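Local coordinates for protein putative deoxyribonuclease yjjV (Escherichia coli, PDB 1ZZM) that probably hydrolyses ester bonds as a metal-dependent TatD-type hydrolase of TIM-barrel fold, binding two divalent metal cations per subunit, at residues Tyr174-Gly179 against Asp192-Leu197; Arg228-Leu233 against Gln246-Asn251. One frame throughout, in Å; residues are numbered along the deposited sequence.

In the fold
Both contacts belong to the C-terminal part of a TIM barrel and follow each other along the chain, interaction 1 closing before interaction 2 opens. Interaction 1 sets strand 175-178 against helix 190-196 inside one beta-alpha-beta unit; interaction 2 packs helix 226-236 against helix 241-256. Their centres are about 11 Å apart, and helix 226-236 bridges them: Leu233 CD1 meets Ile194 CG2 at 3.4 Å, while Val229 CG1 lies 3.5 Å from Val178 O. Apolar packing thus runs on from one helix to the next around the outside of the strands. The metal-binding residues lie nearer interaction 1, about 8 Å away from side chain to side chain for Ile176 and His157.

Interaction 1. Residues Tyr174-Gly179 against Asp192-Leu197; sequences YKIGVG and DVIAKL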
ATOM      1  N   TYR A 174      -3.516  11.829  -5.008  1.00  9.54           N
ATOM      2  CA  TYR A 174      -3.089  10.509  -4.516  1.00 10.47           C
ATOM      3  C   TYR A 174      -1.630  10.230  -4.819  1.00 11.42           C
ATOM      4  O   TYR A 174      -1.054  10.809  -5.766  1.00 10.69           O
ATOM      5  CB  TYR A 174      -3.962   9.412  -5.142  1.00  8.22           C
ATOM      6  CG  TYR A 174      -5.344   9.421  -4.529  1.00  9.79           C
ATOM      7  CD1 TYR A 174      -5.650   8.586  -3.444  1.00  9.14           C
ATOM      8  CD2 TYR A 174      -6.283  10.372  -4.921  1.00  9.92           C
ATOM      9  CE1 TYR A 174      -6.859   8.716  -2.761  1.00 10.83           C
ATOM     10  CE2 TYR A 174      -7.477  10.520  -4.253  1.00  8.56           C
ATOM     11  CZ  TYR A 174      -7.755   9.688  -3.167  1.00  9.72           C
ATOM     12  OH  TYR A 174      -8.920   9.857  -2.478  1.00 13.98           O
ATOM     13  N   LYS A 175      -1.031   9.376  -3.992  1.00  8.67           N
ATOM     14  CA  LYS A 175       0.351   8.985  -4.214  1.00 11.63           C
ATOM     15  C   LYS A 175       0.353   7.694  -5.009  1.00  9.78           C
ATOM     16  O   LYS A 175      -0.690   7.047  -5.165  1.00 13.40           O
ATOM     17  CB  LYS A 175       1.071   8.782  -2.905  1.00 11.24           C
ATOM     18  CG  LYS A 175       1.880   9.973  -2.461  1.00 22.86           C
ATOM     19  CD  LYS A 175       1.057  11.117  -2.034  1.00 24.89           C
ATOM     20  CE  LYS A 175       1.884  12.045  -1.103  1.00 25.35           C
ATOM     21  NZ  LYS A 175       2.264  13.349  -1.748  1.00 26.44           N
ATOM     22  N   ILE A 176       1.544   7.308  -5.466  1.00 10.82           N
ATOM     23  CA  ILE A 176       1.731   6.121  -6.306  1.00  8.80           C
ATOM     24  C   ILE A 176       2.749   5.198  -5.615  1.00  9.34           C
ATOM     25  O   ILE A 176       3.896   5.586  -5.375  1.00  9.79           O
ATOM     26  CB  ILE A 176       2.290   6.522  -7.727  1.00  7.87           C
ATOM     27  CG1 ILE A 176       1.306   7.427  -8.480  1.00 10.05           C
ATOM     28  CG2 ILE A 176       2.623   5.269  -8.573  1.00  6.06           C
ATOM     29  CD1 ILE A 176      -0.128   6.873  -8.691  1.00 11.61           C
ATOM     30  N   GLY A 177       2.341   3.958  -5.333  1.00 10.13           N
ATOM     31  CA  GLY A 177       3.238   3.032  -4.670  1.00  7.77           C
ATOM     32  C   GLY A 177       4.168   2.350  -5.659  1.00 11.30           C
ATOM     33  O   GLY A 177       3.731   1.756  -6.645  1.00 12.66           O
ATOM     34  N   VAL A 178       5.459   2.454  -5.405  1.00  9.56           N
ATOM     35  CA  VAL A 178       6.472   1.885  -6.291  1.00  9.97           C
ATOM     36  C   VAL A 178       7.023   0.614  -5.658  1.00 11.25           C
ATOM     37  O   VAL A 178       7.676   0.670  -4.602  1.00 10.04           O
ATOM     38  CB  VAL A 178       7.673   2.849  -6.516  1.00 11.92           C
ATOM     39  CG1 VAL A 178       8.620   2.245  -7.538  1.00 13.25           C
ATOM     40  CG2 VAL A 178       7.196   4.204  -7.021  1.00 12.37           C
ATOM     41  N   GLY A 179       6.772  -0.506  -6.331  1.00  8.40           N
ATOM     42  CA  GLY A 179       7.216  -1.803  -5.864  1.00 12.75           C
ATOM     43  C   GLY A 179       7.910  -2.611  -6.956  1.00 14.05           C
ATOM     44  O   GLY A 179       8.391  -2.053  -7.960  1.00 15.39           O
ATOM     45  N   ASP A 192       8.702   3.617 -17.297  1.00 14.66           N
ATOM     46  CA  ASP A 192       8.706   4.918 -17.945  1.00 16.35           C
ATOM     47  C   ASP A 192       7.770   5.892 -17.229  1.00 16.85           C
ATOM     48  O   ASP A 192       8.047   7.085 -17.168  1.00 19.03           O
ATOM     49  CB  ASP A 192       8.291   4.803 -19.420  1.00 20.25           C
ATOM     50  CG  ASP A 192       9.358   4.154 -20.273  1.00 29.16           C
ATOM     51  OD1 ASP A 192      10.561   4.316 -19.950  1.00 30.80           O
ATOM     52  OD2 ASP A 192       8.996   3.494 -21.277  1.00 31.97           O
ATOM     53  N   VAL A 193       6.667   5.372 -16.683  1.00 15.69           N
ATOM     54  CA  VAL A 193       5.707   6.214 -15.952  1.00 16.08           C
ATOM     55  C   VAL A 193       6.361   6.702 -14.685  1.00 15.15           C
ATOM     56  O   VAL A 193       6.400   7.905 -14.394  1.00 13.30           O
ATOM     57  CB  VAL A 193       4.419   5.399 -15.566  1.00 14.39           C
ATOM     58  CG1 VAL A 193       3.496   6.237 -14.622  1.00 13.29           C
ATOM     59  CG2 VAL A 193       3.683   5.014 -16.790  1.00 15.59           C
ATOM     60  N   ILE A 194       6.923   5.760 -13.931  1.00 13.71           N
ATOM     61  CA  ILE A 194       7.557   6.112 -12.668  1.00 14.76           C
ATOM     62  C   ILE A 194       8.727   7.072 -12.873  1.00 15.91           C
ATOM     63  O   ILE A 194       9.011   7.914 -12.030  1.00 15.63           O
ATOM     64  CB  ILE A 194       8.011   4.837 -11.940  1.00 13.84           C
ATOM     65  CG1 ILE A 194       6.785   3.993 -11.648  1.00 11.35           C
ATOM     66  CG2 ILE A 194       8.724   5.169 -10.643  1.00 15.69           C
ATOM     67  CD1 ILE A 194       5.677   4.699 -10.870  1.00 15.50           C
ATOM     68  N   ALA A 195       9.398   6.962 -14.010  1.00 15.42           N
ATOM     69  CA  ALA A 195      10.502   7.873 -14.293  1.00 16.12           C
ATOM     70  C   ALA A 195       9.997   9.300 -14.502  1.00 17.60           C
ATOM     71  O   ALA A 195      10.728  10.255 -14.273  1.00 22.68           O
ATOM     72  CB  ALA A 195      11.254   7.404 -15.553  1.00 18.36           C
ATOM     73  N   LYS A 196       8.754   9.458 -14.912  1.00 17.18           N
ATOM     74  CA  LYS A 196       8.229  10.793 -15.190  1.00 21.23           C
ATOM     75  C   LYS A 196       7.413  11.483 -14.104  1.00 19.69           C
ATOM     76  O   LYS A 196       7.286  12.713 -14.113  1.00 21.58           O
ATOM     77  CB  LYS A 196       7.396  10.762 -16.462  1.00 24.14           C
ATOM     78  CG  LYS A 196       8.114  10.139 -17.639  1.00 31.98           C
ATOM     79  CD  LYS A 196       7.171   9.976 -18.819  1.00 37.59           C
ATOM     80  CE  LYS A 196       7.808   9.131 -19.923  1.00 39.59           C
ATOM     81  NZ  LYS A 196       6.859   8.912 -21.051  1.00 42.11           N
ATOM     82  N   LEU A 197       6.842  10.715 -13.188  1.00 16.70           N
ATOM     83  CA  LEU A 197       6.023  11.339 -12.141  1.00 14.76           C
ATOM     84  C   LEU A 197       6.838  12.245 -11.225  1.00 15.60           C
ATOM     85  O   LEU A 197       8.043  12.073 -11.081  1.00 12.61           O
ATOM     86  CB  LEU A 197       5.333  10.252 -11.299  1.00 16.19           C
ATOM     87  CG  LEU A 197       4.362   9.299 -12.054  1.00 14.72           C
ATOM     88  CD1 LEU A 197       3.865   8.162 -11.111  1.00 12.40           C
ATOM     89  CD2 LEU A 197       3.170  10.108 -12.587  1.00 11.55           C
TER
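Val178 of strand 175-178 and Ile194 of helix 190-196 bring their backbones closest, with 7.7 Å between CA of Val178 and CA of Ile194, a spacing bridged by aliphatic side chains. Alternation along the strand turns Ile176 and Val178 to the helix; its last turn presents Ile194 in return, and Leu197, just past the helix end, joins it. Val178 and Ile194 meet tip to tip, Val178 CG2 4.0 Å from Ile194 CG2. The CD1 end of Ile194 reaches across to the other strand residue, Ile176, touching its CG2 at 3.9 Å. Leu197 arrives at about a right angle to Ile176 and sets its CD1 methyl over the branch point, 3.7 Å from Ile176 CG1 and 4.0 Å from Ile176 CG2. The branch is offered this way because CG1 of Ile176 lies beside the backbone N (chi1 -62°) and CG2 beside the carbonyl carbon. Behind Leu197, Val193 O accepts the backbone N-H groups of both Lys196 and Leu197, the latter at 3.1 Å from Val193 O to Leu197 N. All four touching side chains are buried, and no hydrogen bond crosses between the segments. Helix 163-171 closes in on Ile176 through Phe169 and Val170, Leu202 of strand 202-204 touches Val178 and Leu197, and helix 226-236 covers Val178 and Ile194 with Val229 and Leu233, so the contact lies between the parallel strands and the helices packed outside them.

Interaction 2. Residues Arg228-Leu233 against Gln246-Asn251; sequences RVFAVL and QALLNN
The ring of Phe230 meets helix 241-256 at Leu248 by its edge: Leu248 CD1 lies near the ring plane, 3.8 Å from Phe230 CD1 and 4.1 Å from Phe230 CE1, and no atom of 246-251 lies over either face. Phe5 from the first barrel strand also meets this ring, the two planes inclined at about 50°, and Ala241, Ile244 and Ala245 of helix 241-256 add further contacts. The same Leu248 CD1 methyl is shared with Leu233, whose CD2 approaches it tip to tip at 4.0 Å, so one methyl touches two residues three apart on helix 226-236. Both partners are extended from their helix by having CG anti to the backbone N (chi1 173° for Phe230), which carries both toward helix 241-256, on diverging lines. The backbones stay well separated, with 9.5 Å from Phe230 CA to Leu248 CA.

A second pair of flat groups, one helical turn apart, stands off this interface: Gln246 NE2 donates to Asn250 OD1 over 2.6 Å. That bond is bent, 133° at the hydrogen, and the donor sits above the carbonyl plane of Asn250. The Asn251 amide is held elsewhere, its ND2 bonding to Leu199 O and Leu202 O and so tying helix 241-256 to the chain leading into and through strand 202-204. Between 228-233 and 246-251 the contact is hydrocarbon alone, small in extent and buried, implying that shape and exclusion of water, rather than directional bonds, set how these two segments pack.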
ATOM      1  N   ARG A 228      16.017  -2.926  -2.635  1.00 14.18           N
ATOM      2  CA  ARG A 228      16.327  -3.298  -4.016  1.00 15.73           C
ATOM      3  C   ARG A 228      15.394  -2.507  -4.971  1.00 17.55           C
ATOM      4  O   ARG A 228      15.831  -2.007  -6.028  1.00 17.41           O
ATOM      5  CB  ARG A 228      16.151  -4.806  -4.159  1.00 19.34           C
ATOM      6  CG  ARG A 228      16.887  -5.461  -5.314  1.00 24.23           C
ATOM      7  CD  ARG A 228      16.641  -6.980  -5.316  1.00 28.30           C
ATOM      8  NE  ARG A 228      17.303  -7.671  -4.208  1.00 32.34           N
ATOM      9  CZ  ARG A 228      18.610  -7.924  -4.157  1.00 34.00           C
ATOM     10  NH1 ARG A 228      19.412  -7.545  -5.149  1.00 32.50           N
ATOM     11  NH2 ARG A 228      19.118  -8.568  -3.117  1.00 37.74           N
ATOM     12  N   VAL A 229      14.117  -2.366  -4.606  1.00 16.31           N
ATOM     13  CA  VAL A 229      13.192  -1.582  -5.437  1.00 14.32           C
ATOM     14  C   VAL A 229      13.783  -0.176  -5.549  1.00 15.17           C
ATOM     15  O   VAL A 229      13.844   0.391  -6.630  1.00 16.27           O
ATOM     16  CB  VAL A 229      11.784  -1.474  -4.789  1.00 15.98           C
ATOM     17  CG1 VAL A 229      10.865  -0.488  -5.591  1.00 13.31           C
ATOM     18  CG2 VAL A 229      11.149  -2.826  -4.762  1.00 14.78           C
ATOM     19  N   PHE A 230      14.264   0.352  -4.426  1.00 15.74           N
ATOM     20  CA  PHE A 230      14.856   1.681  -4.394  1.00 16.56           C
ATOM     21  C   PHE A 230      16.060   1.803  -5.337  1.00 18.23           C
ATOM     22  O   PHE A 230      16.216   2.812  -6.039  1.00 16.81           O
ATOM     23  CB  PHE A 230      15.284   2.038  -2.958  1.00 17.67           C
ATOM     24  CG  PHE A 230      16.061   3.330  -2.861  1.00 15.71           C
ATOM     25  CD1 PHE A 230      15.405   4.560  -2.946  1.00 16.17           C
ATOM     26  CD2 PHE A 230      17.434   3.315  -2.701  1.00 18.78           C
ATOM     27  CE1 PHE A 230      16.115   5.759  -2.868  1.00 16.73           C
ATOM     28  CE2 PHE A 230      18.155   4.495  -2.623  1.00 20.21           C
ATOM     29  CZ  PHE A 230      17.486   5.736  -2.706  1.00 18.09           C
ATOM     30  N   ALA A 231      16.921   0.789  -5.346  1.00 17.43           N
ATOM     31  CA  ALA A 231      18.102   0.823  -6.215  1.00 18.56           C
ATOM     32  C   ALA A 231      17.637   0.920  -7.659  1.00 17.58           C
ATOM     33  O   ALA A 231      18.205   1.652  -8.452  1.00 21.14           O
ATOM     34  CB  ALA A 231      18.965  -0.438  -6.013  1.00 16.77           C
ATOM     35  N   VAL A 232      16.594   0.185  -8.011  1.00 16.55           N
ATOM     36  CA  VAL A 232      16.093   0.252  -9.371  1.00 15.48           C
ATOM     37  C   VAL A 232      15.444   1.601  -9.654  1.00 16.68           C
ATOM     38  O   VAL A 232      15.586   2.158 -10.751  1.00 19.46           O
ATOM     39  CB  VAL A 232      15.116  -0.886  -9.622  1.00 15.50           C
ATOM     40  CG1 VAL A 232      14.464  -0.749 -10.985  1.00 15.01           C
ATOM     41  CG2 VAL A 232      15.868  -2.206  -9.527  1.00 19.67           C
ATOM     42  N   LEU A 233      14.718   2.131  -8.673  1.00 15.06           N
ATOM     43  CA  LEU A 233      14.080   3.442  -8.845  1.00 13.51           C
ATOM     44  C   LEU A 233      15.149   4.496  -9.113  1.00 15.73           C
ATOM     45  O   LEU A 233      14.939   5.421  -9.887  1.00 18.32           O
ATOM     46  CB  LEU A 233      13.307   3.837  -7.590  1.00 11.67           C
ATOM     47  CG  LEU A 233      12.615   5.208  -7.612  1.00 15.57           C
ATOM     48  CD1 LEU A 233      11.575   5.252  -8.720  1.00 11.23           C
ATOM     49  CD2 LEU A 233      11.946   5.479  -6.221  1.00 16.29           C
ATOM     50  N   GLN A 246      15.268  10.613   0.529  1.00 16.42           N
ATOM     51  CA  GLN A 246      14.649  11.585   1.425  1.00 17.96           C
ATOM     52  C   GLN A 246      13.230  11.933   0.989  1.00 16.14           C
ATOM     53  O   GLN A 246      12.353  12.153   1.823  1.00 17.67           O
ATOM     54  CB  GLN A 246      15.451  12.894   1.507  1.00 19.18           C
ATOM     55  CG  GLN A 246      14.860  13.841   2.548  1.00 29.86           C
ATOM     56  CD  GLN A 246      14.805  13.194   3.937  1.00 36.79           C
ATOM     57  OE1 GLN A 246      15.843  12.859   4.532  1.00 43.02           O
ATOM     58  NE2 GLN A 246      13.592  12.993   4.448  1.00 37.28           N
ATOM     59  N   ALA A 247      12.989  11.968  -0.311  1.00 16.52           N
ATOM     60  CA  ALA A 247      11.650  12.294  -0.778  1.00 15.98           C
ATOM     61  C   ALA A 247      10.646  11.194  -0.392  1.00 16.52           C
ATOM     62  O   ALA A 247       9.539  11.474   0.086  1.00 15.00           O
ATOM     63  CB  ALA A 247      11.666  12.489  -2.257  1.00 13.60           C
ATOM     64  N   LEU A 248      11.027   9.940  -0.610  1.00 16.61           N
ATOM     65  CA  LEU A 248      10.137   8.839  -0.275  1.00 15.47           C
ATOM     66  C   LEU A 248       9.796   8.915   1.211  1.00 13.21           C
ATOM     67  O   LEU A 248       8.635   8.733   1.579  1.00 12.54           O
ATOM     68  CB  LEU A 248      10.790   7.498  -0.604  1.00 12.88           C
ATOM     69  CG  LEU A 248      11.069   7.281  -2.093  1.00 13.68           C
ATOM     70  CD1 LEU A 248      12.049   6.156  -2.244  1.00 13.34           C
ATOM     71  CD2 LEU A 248       9.743   7.015  -2.855  1.00 14.41           C
ATOM     72  N   LEU A 249      10.787   9.197   2.063  1.00 12.58           N
ATOM     73  CA  LEU A 249      10.508   9.301   3.495  1.00 15.04           C
ATOM     74  C   LEU A 249       9.577  10.466   3.763  1.00 13.68           C
ATOM     75  O   LEU A 249       8.609  10.313   4.489  1.00 11.59           O
ATOM     76  CB  LEU A 249      11.796   9.457   4.342  1.00 14.41           C
ATOM     77  CG  LEU A 249      12.726   8.234   4.436  1.00 19.58           C
ATOM     78  CD1 LEU A 249      13.999   8.618   5.164  1.00 13.61           C
ATOM     79  CD2 LEU A 249      12.032   7.062   5.168  1.00 21.00           C
ATOM     80  N   ASN A 250       9.844  11.623   3.164  1.00 13.70           N
ATOM     81  CA  ASN A 250       8.977  12.795   3.402  1.00 15.06           C
ATOM     82  C   ASN A 250       7.531  12.597   2.912  1.00 12.28           C
ATOM     83  O   ASN A 250       6.578  13.020   3.562  1.00 10.41           O
ATOM     84  CB  ASN A 250       9.549  14.039   2.712  1.00 19.64           C
ATOM     85  CG  ASN A 250      10.840  14.524   3.352  1.00 26.53           C
ATOM     86  OD1 ASN A 250      11.233  14.064   4.431  1.00 29.44           O
ATOM     87  ND2 ASN A 250      11.504  15.467   2.691  1.00 31.14           N
ATOM     88  N   ASN A 251       7.404  11.967   1.756  1.00 11.03           N
ATOM     89  CA  ASN A 251       6.115  11.680   1.141  1.00 13.84           C
ATOM     90  C   ASN A 251       5.287  10.777   2.054  1.00 11.55           C
ATOM     91  O   ASN A 251       4.075  11.008   2.260  1.00  9.27           O
ATOM     92  CB  ASN A 251       6.339  10.980  -0.209  1.00 11.36           C
ATOM     93  CG  ASN A 251       7.004  11.889  -1.243  1.00 14.33           C
ATOM     94  OD1 ASN A 251       7.159  13.101  -1.026  1.00 12.53           O
ATOM     95  ND2 ASN A 251       7.378  11.317  -2.377  1.00 12.97           N
TER